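Local coordinates for protein alanine racemase (PDB 3HUR) that belongs to the alanine racemase family, pairing an N-terminal TIM-type barrel with a C-terminal domain built mainly of beta strands, at residues Asn22-Arg27 with Ile223-Ile229; Lys53-Thr58 with Leu378-Ile382; Ile305-Pro311 with Val323-Tyr329. All blocks are in the same frame, centred on the assembly; numbering follows the deposited sequence.

In the fold
Asn22-Arg27 on helix 16-30 comes first; interaction 1 closes a 195-residue loop at Ile223-Ile229, the end of the last barrel strand and the loop beyond, packing this helix over the seam between the first and last barrel strands. Before that loop closes, helix 48-57 supplies Lys53-Thr58, which meets Leu378-Ile382 near the C terminus and ties the chain's end to the barrel, so interactions 1 and 2 cross. Phe55 joins them, packing on Leu23 and Ile229. Interaction 3, bridging 11 residues of the C-terminal domain, follows interaction 1 and nests within the loop of interaction 2; it joins hairpin 302-311 to strand 321-324 and the loop after it, its centre about 35 and 32 Å from those of interactions 1 and 2.

Interaction 1 (Asn22-Arg27 with Ile223-Ile229); sequences NLQEIR and IRPGQLI. With SO4 (sulfate ion), chain B.
Asn22 and Ile229 bring their CA atoms to 6.0 Å, while at the other end the CA atoms of Arg27 and Ile223 are 8.0 Å apart, so helix and loop run in opposite directions and diverge slightly. Asn22 ND2 donates to Ile229 O at 2.9 Å with an N-H...O angle of 160°; the acceptor lies in the amide plane, but the donor stands well above the carbonyl plane. Glu248 N binds Asn22 OD1, so both ends of the amide are held. One residue on, Leu23 CD2 packs on Pro225 CG (3.7 Å), the two side chains meeting roughly at right angles, and also reaches Ile229 CG1. Lying anti to the backbone N (chi1 -158°), Ile26 CG1 meets Leu228 CD2 tip to tip (4.1 Å), while Ile26 CG2 touches Ile223 CD1 at 3.8 Å. On the loop, Gln227 N and, weakly, Gly226 N bind a sulfate, probably from the crystallisation liquor, that Ser206 OG also holds, after the last barrel strand, where TIM barrels often bind phosphate. Strand 222-223 lies beside strand 34-38, closing the barrel; helix 16-30 covers this seam, flanked by Phe55 of helix 48-57 and Cys209 of helix 206-211.

Interaction 2 (Lys53-Thr58 with Leu378-Ile382); sequences KAFQET and LAEVI
Leu378 and Ile382 pack on Lys53, Ala54, Glu57 and Thr58 in a largely apolar, partly buried helix-to-helix contact, where the short helix 377-381 near the C terminus lies against helix 48-57 on the outside of the barrel. Leu378, buried in the assembly, is held between Ala54, Glu57 and Thr58. Its CD1 meets Ala54 CB at 3.6 Å, and its CD2 lies 3.7 Å from Glu57 CG, the two side chains running alongside each other and pointing opposite ways. Thr58 crosses the same leucine at about a right angle, with Thr58 CG2 3.9 Å from Leu378 CD1. A hydrogen bond of Thr58 OG1 to Ala54 O (2.8 Å), one turn back, helps set the threonine's rotation, and OG1 is also bonded to Ser60 OG; with OG1 between the backbone N and the carbonyl carbon (chi1 55°), CG2 is left to face the leucine. Helix 48-57 belongs to the beta-alpha-beta crossover between the parallel strands 34-38 and 63-66 of the TIM-type barrel, whereas helix 377-381 follows strand 372-375 of the mixed sheet, so the contact joins the barrel to the chain segment that follows the C-terminal sheet. Helix 16-30 completes the cluster: Leu16 touches both Ala54 and Ile382, Ala20 lies against Leu378, and Asp17 OD1 accepts a hydrogen bond from Leu378 N. Beside Leu378, Ile382 CD1 packs on Lys53 CB at 3.7 Å and comes within 3.9 Å of Ala54 N, covering the helix backbone there. The lysine chain runs on past this isoleucine, its NZ bonded to Ala78 O. Near the solvent-exposed side the bend of Glu57 at chi2 (82°) brings its carboxylate to Val381, which it meets by van der Waals contact alone, Glu57 OE2 lying 3.6 Å from Val381 CG1.

Interaction 3 (Ile305-Pro311 with Val323-Tyr329); sequences INGKRMP and VKLDRKY
The Tyr329 ring lies between Ile305 on one face and Arg327 on the other: Ile305 CG2 sits over the rim, 4.2 Å from Tyr329 CE2, and opposite it the guanidinium carbon Arg327 CZ lies 3.6 Å above the ring plane, likewise offset. Ile305, Asn306 and Met310 come from a beta hairpin of the C-terminal domain, strands 302-305 and 308-311 joined by a type I' turn from Ile305 to Lys308. At the ring's edge, in plane, is Asp326 OD1, which receives the hydrogen bond of Tyr329 OH (2.9 Å) on its syn lone pair; the same oxygen takes a weak bond from Arg327 N. Asn306 also reaches an edge with OD1, its amide turned 55° from the ring. Met310 of the second hairpin strand makes a Met-aromatic contact, its SD 5.3 Å from the ring centroid and approaching obliquely. The bend at the end of its chain sets Met310 CE 3.4 Å from Tyr329 OH, close to Asp326 as well. Lys308 NZ stays beyond salt-bridge distance of Asp326 OD2, though the opposite charges probably attract. Deeper in, Ile305 CD1 meets Leu325 CD2 at 3.7 Å, the side chains crossing at about a right angle. Strand 321-324, which pairs with strand 281-286 through backbone bonds such as Val323 to Ala284, is fastened to the hairpin by Lys324 N, which donates to Pro311 O at 3.2 Å, nearly in line with the C=O bond (170°) but bent at the hydrogen (141°). That carbonyl oxygen also receives a CA-H...O contact from Val323 CA, 3.4 Å away.

Interaction 1 (Asn22-Arg27 with Ile223-Ile229)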
loop_
_atom_site.group_PDB
_atom_site.type_symbol
_atom_site.label_atom_id
_atom_site.label_comp_id
_atom_site.label_asym_id
_atom_site.label_seq_id
_atom_site.Cartn_x
_atom_site.Cartn_y
_atom_site.Cartn_z
ATOM N N ASN A 22 24.823 -1.617 25.272
ATOM C CA ASN A 22 24.986 -0.439 24.414
ATOM C C ASN A 22 25.178 0.844 25.226
ATOM O O ASN A 22 25.966 1.699 24.831
ATOM C CB ASN A 22 23.816 -0.266 23.438
ATOM C CG ASN A 22 23.772 -1.318 22.372
ATOM O OD1 ASN A 22 24.730 -2.042 22.132
ATOM N ND2 ASN A 22 22.647 -1.404 21.714
ATOM N N LEU A 23 24.466 0.991 26.342
ATOM C CA LEU A 23 24.645 2.193 27.175
ATOM C C LEU A 23 26.039 2.180 27.788
ATOM O O LEU A 23 26.727 3.184 27.795
ATOM C CB LEU A 23 23.588 2.321 28.269
ATOM C CG LEU A 23 22.208 2.819 27.829
ATOM C CD1 LEU A 23 21.378 3.302 29.041
ATOM C CD2 LEU A 23 22.336 3.902 26.804
ATOM N N GLN A 24 26.442 1.021 28.290
ATOM C CA GLN A 24 27.795 0.820 28.770
ATOM C C GLN A 24 28.904 1.158 27.720
ATOM O O GLN A 24 29.874 1.815 28.060
ATOM C CB GLN A 24 27.936 -0.607 29.319
ATOM C CG GLN A 24 27.214 -0.810 30.700
ATOM C CD GLN A 24 26.821 -2.292 31.004
ATOM O OE1 GLN A 24 27.028 -3.209 30.181
ATOM N NE2 GLN A 24 26.239 -2.512 32.179
ATOM N N GLU A 25 28.762 0.728 26.467
ATOM C CA GLU A 25 29.776 0.979 25.436
ATOM C C GLU A 25 29.934 2.419 25.156
ATOM O O GLU A 25 31.055 2.916 25.035
ATOM C CB GLU A 25 29.419 0.344 24.097
ATOM C CG GLU A 25 29.658 -1.129 24.035
ATOM C CD GLU A 25 31.110 -1.469 23.917
ATOM O OE1 GLU A 25 31.780 -0.997 22.955
ATOM O OE2 GLU A 25 31.558 -2.233 24.785
ATOM N N ILE A 26 28.805 3.089 24.998
ATOM C CA ILE A 26 28.846 4.461 24.568
ATOM C C ILE A 26 29.302 5.382 25.717
ATOM O O ILE A 26 29.721 6.525 25.478
ATOM C CB ILE A 26 27.509 4.905 23.937
ATOM C CG1 ILE A 26 27.737 6.102 23.027
ATOM C CG2 ILE A 26 26.476 5.250 24.999
ATOM C CD1 ILE A 26 28.579 5.804 21.797
ATOM N N ARG A 27 29.198 4.885 26.951
ATOM C CA ARG A 27 29.772 5.558 28.119
ATOM C C ARG A 27 31.310 5.548 27.985
ATOM O O ARG A 27 31.947 6.572 28.123
ATOM C CB ARG A 27 29.370 4.871 29.423
ATOM C CG ARG A 27 29.586 5.727 30.669
ATOM C CD ARG A 27 29.341 4.943 31.968
ATOM N NE ARG A 27 28.635 5.772 32.951
ATOM C CZ ARG A 27 27.335 5.695 33.241
ATOM N NH1 ARG A 27 26.550 4.800 32.646
ATOM N NH2 ARG A 27 26.809 6.515 34.145
ATOM N N ILE A 223 25.826 12.620 28.575
ATOM C CA ILE A 223 25.374 12.213 27.259
ATOM C C ILE A 223 23.900 11.754 27.268
ATOM O O ILE A 223 23.364 11.375 28.305
ATOM C CB ILE A 223 26.295 11.156 26.652
ATOM C CG1 ILE A 223 26.258 9.829 27.411
ATOM C CG2 ILE A 223 27.725 11.693 26.578
ATOM C CD1 ILE A 223 27.023 8.673 26.653
ATOM N N ARG A 224 23.266 11.852 26.098
ATOM C CA ARG A 224 21.829 11.622 25.907
ATOM C C ARG A 224 21.549 10.645 24.781
ATOM O O ARG A 224 20.934 10.998 23.801
ATOM C CB ARG A 224 21.162 12.942 25.582
ATOM C CG ARG A 224 20.975 13.785 26.787
ATOM C CD ARG A 224 20.125 14.992 26.426
ATOM N NE ARG A 224 21.100 16.014 26.145
ATOM C CZ ARG A 224 21.162 16.809 25.096
ATOM N NH1 ARG A 224 20.240 16.876 24.164
ATOM N NH2 ARG A 224 22.188 17.608 25.056
ATOM N N PRO A 225 22.027 9.410 24.897
ATOM C CA PRO A 225 21.803 8.437 23.832
ATOM C C PRO A 225 20.340 8.033 23.710
ATOM O O PRO A 225 19.726 7.679 24.693
ATOM C CB PRO A 225 22.639 7.256 24.272
ATOM C CG PRO A 225 22.817 7.436 25.689
ATOM C CD PRO A 225 22.878 8.854 25.945
ATOM N N GLY A 226 19.797 8.168 22.507
ATOM C CA GLY A 226 18.406 7.777 22.188
ATOM C C GLY A 226 18.392 6.662 21.164
ATOM O O GLY A 226 18.572 5.516 21.506
ATOM N N GLN A 227 18.247 7.000 19.901
ATOM C CA GLN A 227 18.057 5.993 18.883
ATOM C C GLN A 227 19.116 4.942 18.855
ATOM O O GLN A 227 18.861 3.826 18.361
ATOM C CB GLN A 227 18.108 6.575 17.514
ATOM C CG GLN A 227 17.015 7.419 17.121
ATOM C CD GLN A 227 17.008 7.594 15.609
ATOM O OE1 GLN A 227 16.991 8.717 15.112
ATOM N NE2 GLN A 227 17.006 6.473 14.873
ATOM N N LEU A 228 20.312 5.273 19.305
ATOM C CA LEU A 228 21.398 4.321 19.209
ATOM C C LEU A 228 21.240 3.199 20.215
ATOM O O LEU A 228 22.006 2.206 20.176
ATOM C CB LEU A 228 22.762 4.999 19.435
ATOM C CG LEU A 228 23.202 5.372 20.868
ATOM C CD1 LEU A 228 23.604 4.194 21.703
ATOM C CD2 LEU A 228 24.386 6.339 20.760
ATOM N N ILE A 229 20.328 3.370 21.166
ATOM C CA ILE A 229 20.127 2.329 22.160
ATOM C C ILE A 229 19.740 1.006 21.507
ATOM O O ILE A 229 20.131 -0.047 21.961
ATOM C CB ILE A 229 19.037 2.699 23.142
ATOM C CG1 ILE A 229 19.526 3.850 24.061
ATOM C CG2 ILE A 229 18.682 1.484 23.909
ATOM C CD1 ILE A 229 18.429 4.519 24.962
HETATM S S SO4 B . 18.947 10.989 19.485
HETATM O O1 SO4 B . 18.136 10.054 18.746
HETATM O O2 SO4 B . 19.529 12.013 18.657
HETATM O O3 SO4 B . 18.094 11.721 20.373
HETATM O O4 SO4 B . 19.977 10.146 20.071
#

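Interaction 2 (Lys53-Thr58 with Leu378-Ile382)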
loop_
_atom_site.group_PDB
_atom_site.type_symbol
_atom_site.label_atom_id
_atom_site.label_comp_id
_atom_site.label_asym_id
_atom_site.label_seq_id
_atom_site.Cartn_x
_atom_site.Cartn_y
_atom_site.Cartn_z
ATOM N N LYS A 53 13.585 -0.172 33.250
ATOM C CA LYS A 53 13.893 -1.069 34.343
ATOM C C LYS A 53 15.248 -1.732 34.142
ATOM O O LYS A 53 16.005 -1.866 35.082
ATOM C CB LYS A 53 12.863 -2.182 34.468
ATOM C CG LYS A 53 11.554 -1.768 35.043
ATOM C CD LYS A 53 10.619 -2.966 35.030
ATOM C CE LYS A 53 9.288 -2.673 35.709
ATOM N NZ LYS A 53 9.401 -2.690 37.213
ATOM N N ALA A 54 15.537 -2.202 32.938
ATOM C CA ALA A 54 16.852 -2.775 32.677
ATOM C C ALA A 54 17.969 -1.735 32.952
ATOM O O ALA A 54 19.026 -2.084 33.449
ATOM C CB ALA A 54 16.950 -3.271 31.268
ATOM N N PHE A 55 17.740 -0.469 32.635
ATOM C CA PHE A 55 18.798 0.494 32.858
ATOM C C PHE A 55 18.966 0.836 34.347
ATOM O O PHE A 55 20.087 1.151 34.759
ATOM C CB PHE A 55 18.574 1.787 32.075
ATOM C CG PHE A 55 18.483 1.613 30.589
ATOM C CD1 PHE A 55 19.146 0.621 29.947
ATOM C CD2 PHE A 55 17.711 2.474 29.837
ATOM C CE1 PHE A 55 19.048 0.497 28.576
ATOM C CE2 PHE A 55 17.617 2.355 28.489
ATOM C CZ PHE A 55 18.270 1.365 27.855
ATOM N N GLN A 56 17.869 0.821 35.120
ATOM C CA GLN A 56 17.910 1.136 36.580
ATOM C C GLN A 56 18.637 0.039 37.358
ATOM O O GLN A 56 19.404 0.307 38.263
ATOM C CB GLN A 56 16.502 1.307 37.168
ATOM C CG GLN A 56 16.483 1.924 38.552
ATOM C CD GLN A 56 15.072 2.244 39.063
ATOM O OE1 GLN A 56 14.599 3.373 38.954
ATOM N NE2 GLN A 56 14.401 1.252 39.615
ATOM N N GLU A 57 18.434 -1.201 36.951
ATOM C CA GLU A 57 18.926 -2.323 37.694
ATOM C C GLU A 57 20.401 -2.503 37.465
ATOM O O GLU A 57 21.107 -3.026 38.341
ATOM C CB GLU A 57 18.160 -3.602 37.327
ATOM C CG GLU A 57 19.025 -4.921 37.230
ATOM C CD GLU A 57 19.297 -5.582 38.571
ATOM O OE1 GLU A 57 18.719 -5.124 39.560
ATOM O OE2 GLU A 57 20.069 -6.573 38.632
ATOM N N THR A 58 20.857 -2.140 36.279
ATOM C CA THR A 58 22.262 -2.295 35.930
ATOM C C THR A 58 23.023 -1.001 36.168
ATOM O O THR A 58 24.220 -0.949 35.981
ATOM C CB THR A 58 22.434 -2.651 34.456
ATOM O OG1 THR A 58 21.762 -1.660 33.639
ATOM C CG2 THR A 58 21.906 -4.038 34.203
ATOM N N LEU A 378 18.946 -10.380 32.193
ATOM C CA LEU A 378 18.375 -9.117 32.692
ATOM C C LEU A 378 16.848 -9.109 32.646
ATOM O O LEU A 378 16.194 -8.615 33.543
ATOM C CB LEU A 378 18.890 -7.950 31.863
ATOM C CG LEU A 378 19.553 -6.768 32.549
ATOM C CD1 LEU A 378 19.677 -5.662 31.501
ATOM C CD2 LEU A 378 18.769 -6.323 33.783
ATOM N N ALA A 379 16.286 -9.656 31.578
ATOM C CA ALA A 379 14.854 -9.770 31.419
ATOM C C ALA A 379 14.159 -10.573 32.534
ATOM O O ALA A 379 13.093 -10.184 33.008
ATOM C CB ALA A 379 14.548 -10.390 30.083
ATOM N N GLU A 380 14.766 -11.694 32.904
ATOM C CA GLU A 380 14.349 -12.558 34.026
ATOM C C GLU A 380 14.328 -11.722 35.312
ATOM O O GLU A 380 13.274 -11.623 35.982
ATOM C CB GLU A 380 15.379 -13.710 34.138
ATOM C CG GLU A 380 14.981 -15.086 34.701
ATOM C CD GLU A 380 16.222 -16.100 34.742
ATOM O OE1 GLU A 380 17.428 -15.680 34.704
ATOM O OE2 GLU A 380 15.984 -17.336 34.820
ATOM N N VAL A 381 15.470 -11.073 35.605
ATOM C CA VAL A 381 15.657 -10.294 36.836
ATOM C C VAL A 381 14.652 -9.153 36.998
ATOM O O VAL A 381 14.195 -8.892 38.120
ATOM C CB VAL A 381 17.099 -9.665 36.931
ATOM C CG1 VAL A 381 17.171 -8.605 38.059
ATOM C CG2 VAL A 381 18.207 -10.749 37.089
ATOM N N ILE A 382 14.292 -8.456 35.911
ATOM C CA ILE A 382 13.331 -7.338 36.050
ATOM C C ILE A 382 11.857 -7.765 35.931
ATOM O O ILE A 382 10.950 -6.938 36.057
ATOM C CB ILE A 382 13.669 -6.163 35.108
ATOM C CG1 ILE A 382 13.494 -6.562 33.642
ATOM C CG2 ILE A 382 15.088 -5.718 35.337
ATOM C CD1 ILE A 382 13.273 -5.402 32.740
#

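Interaction 3 (Ile305-Pro311 with Val323-Tyr329)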
loop_
_atom_site.group_PDB
_atom_site.type_symbol
_atom_site.label_atom_id
_atom_site.label_comp_id
_atom_site.label_asym_id
_atom_site.label_seq_id
_atom_site.Cartn_x
_atom_site.Cartn_y
_atom_site.Cartn_z
ATOM N N ILE A 305 17.865 -20.581 11.899
ATOM C CA ILE A 305 17.339 -21.576 12.801
ATOM C C ILE A 305 18.526 -22.251 13.446
ATOM O O ILE A 305 19.429 -22.746 12.752
ATOM C CB ILE A 305 16.527 -22.640 12.049
ATOM C CG1 ILE A 305 15.234 -22.050 11.505
ATOM C CG2 ILE A 305 16.163 -23.763 12.966
ATOM C CD1 ILE A 305 14.561 -22.906 10.469
ATOM N N ASN A 306 18.532 -22.263 14.776
ATOM C CA ASN A 306 19.584 -22.963 15.513
ATOM C C ASN A 306 20.970 -22.410 15.219
ATOM O O ASN A 306 21.917 -23.168 14.971
ATOM C CB ASN A 306 19.564 -24.450 15.162
ATOM C CG ASN A 306 19.899 -25.319 16.348
ATOM O OD1 ASN A 306 19.034 -25.600 17.174
ATOM N ND2 ASN A 306 21.136 -25.757 16.436
ATOM N N GLY A 307 21.089 -21.088 15.213
ATOM C CA GLY A 307 22.363 -20.448 14.898
ATOM C C GLY A 307 22.741 -20.557 13.427
ATOM O O GLY A 307 23.604 -19.838 12.959
ATOM N N LYS A 308 22.070 -21.429 12.683
ATOM C CA LYS A 308 22.433 -21.649 11.295
ATOM C C LYS A 308 21.422 -21.024 10.336
ATOM O O LYS A 308 20.256 -20.766 10.645
ATOM C CB LYS A 308 22.590 -23.154 10.975
ATOM C CG LYS A 308 22.987 -24.045 12.184
ATOM C CD LYS A 308 23.836 -25.286 11.777
ATOM C CE LYS A 308 24.416 -26.042 13.014
ATOM N NZ LYS A 308 23.477 -27.104 13.543
ATOM N N ARG A 309 21.885 -20.894 9.119
ATOM C CA ARG A 309 21.226 -20.134 8.129
ATOM C C ARG A 309 20.675 -21.082 7.035
ATOM O O ARG A 309 21.413 -21.498 6.152
ATOM C CB ARG A 309 22.302 -19.210 7.613
ATOM C CG ARG A 309 21.813 -17.996 6.940
ATOM C CD ARG A 309 22.962 -16.965 6.740
ATOM N NE ARG A 309 22.678 -16.136 5.561
ATOM C CZ ARG A 309 22.732 -16.552 4.280
ATOM N NH1 ARG A 309 23.104 -17.800 3.963
ATOM N NH2 ARG A 309 22.421 -15.704 3.289
ATOM N N MET A 310 19.382 -21.436 7.113
ATOM C CA MET A 310 18.750 -22.364 6.143
ATOM C C MET A 310 17.945 -21.582 5.088
ATOM O O MET A 310 17.485 -20.473 5.371
ATOM C CB MET A 310 17.900 -23.413 6.873
ATOM C CG MET A 310 18.749 -24.349 7.746
ATOM S SD MET A 310 17.857 -25.094 9.072
ATOM C CE MET A 310 19.027 -25.176 10.433
ATOM N N PRO A 311 17.802 -22.134 3.860
ATOM C CA PRO A 311 17.278 -21.340 2.766
ATOM C C PRO A 311 15.755 -21.370 2.618
ATOM O O PRO A 311 15.107 -22.347 2.961
ATOM C CB PRO A 311 17.935 -21.985 1.553
ATOM C CG PRO A 311 17.949 -23.401 1.903
ATOM C CD PRO A 311 18.240 -23.454 3.380
ATOM N N VAL A 323 10.834 -23.436 4.325
ATOM C CA VAL A 323 12.294 -23.532 4.450
ATOM C C VAL A 323 12.822 -24.969 4.428
ATOM O O VAL A 323 12.349 -25.841 5.147
ATOM C CB VAL A 323 12.770 -22.833 5.759
ATOM C CG1 VAL A 323 14.254 -23.069 6.011
ATOM C CG2 VAL A 323 12.472 -21.341 5.691
ATOM N N LYS A 324 13.842 -25.198 3.611
ATOM C CA LYS A 324 14.555 -26.479 3.601
ATOM C C LYS A 324 15.456 -26.543 4.799
ATOM O O LYS A 324 16.357 -25.742 4.901
ATOM C CB LYS A 324 15.410 -26.636 2.328
ATOM C CG LYS A 324 16.088 -28.032 2.188
ATOM C CD LYS A 324 17.060 -28.108 1.002
ATOM C CE LYS A 324 17.818 -29.483 1.016
ATOM N NZ LYS A 324 18.738 -29.736 -0.178
ATOM N N LEU A 325 15.223 -27.518 5.676
ATOM C CA LEU A 325 15.997 -27.701 6.913
ATOM C C LEU A 325 17.178 -28.669 6.704
ATOM O O LEU A 325 17.155 -29.501 5.799
ATOM C CB LEU A 325 15.093 -28.264 8.003
ATOM C CG LEU A 325 13.730 -27.586 8.222
ATOM C CD1 LEU A 325 12.780 -28.446 9.094
ATOM C CD2 LEU A 325 13.925 -26.189 8.815
ATOM N N ASP A 326 18.195 -28.587 7.556
ATOM C CA ASP A 326 19.387 -29.426 7.368
ATOM C C ASP A 326 19.155 -30.805 7.984
ATOM O O ASP A 326 19.603 -31.821 7.454
ATOM C CB ASP A 326 20.723 -28.727 7.785
ATOM C CG ASP A 326 20.775 -28.280 9.260
ATOM O OD1 ASP A 326 19.766 -28.414 9.995
ATOM O OD2 ASP A 326 21.863 -27.777 9.684
ATOM N N ARG A 327 18.408 -30.840 9.069
ATOM C CA ARG A 327 17.926 -32.094 9.634
ATOM C C ARG A 327 16.465 -31.855 9.973
ATOM O O ARG A 327 15.905 -30.854 9.565
ATOM C CB ARG A 327 18.754 -32.491 10.874
ATOM C CG ARG A 327 19.238 -31.325 11.703
ATOM C CD ARG A 327 19.602 -31.753 13.117
ATOM N NE ARG A 327 18.476 -31.589 14.043
ATOM C CZ ARG A 327 18.498 -30.866 15.163
ATOM N NH1 ARG A 327 17.392 -30.792 15.911
ATOM N NH2 ARG A 327 19.608 -30.229 15.548
ATOM N N LYS A 328 15.847 -32.762 10.711
ATOM C CA LYS A 328 14.450 -32.614 11.078
ATOM C C LYS A 328 14.427 -31.754 12.336
ATOM O O LYS A 328 15.234 -32.001 13.240
ATOM C CB LYS A 328 13.842 -34.011 11.328
ATOM C CG LYS A 328 12.342 -34.041 11.700
ATOM C CD LYS A 328 11.949 -35.368 12.382
ATOM C CE LYS A 328 10.421 -35.480 12.620
ATOM N NZ LYS A 328 10.070 -36.225 13.891
ATOM N N TYR A 329 13.543 -30.747 12.410
ATOM C CA TYR A 329 13.329 -30.036 13.687
ATOM C C TYR A 329 11.905 -30.193 14.154
ATOM O O TYR A 329 11.007 -30.355 13.347
ATOM C CB TYR A 329 13.674 -28.550 13.590
ATOM C CG TYR A 329 15.129 -28.291 13.393
ATOM C CD1 TYR A 329 15.726 -28.533 12.159
ATOM C CD2 TYR A 329 15.919 -27.830 14.419
ATOM C CE1 TYR A 329 17.070 -28.316 11.950
ATOM C CE2 TYR A 329 17.296 -27.607 14.219
ATOM C CZ TYR A 329 17.842 -27.856 12.974
ATOM O OH TYR A 329 19.175 -27.664 12.745
#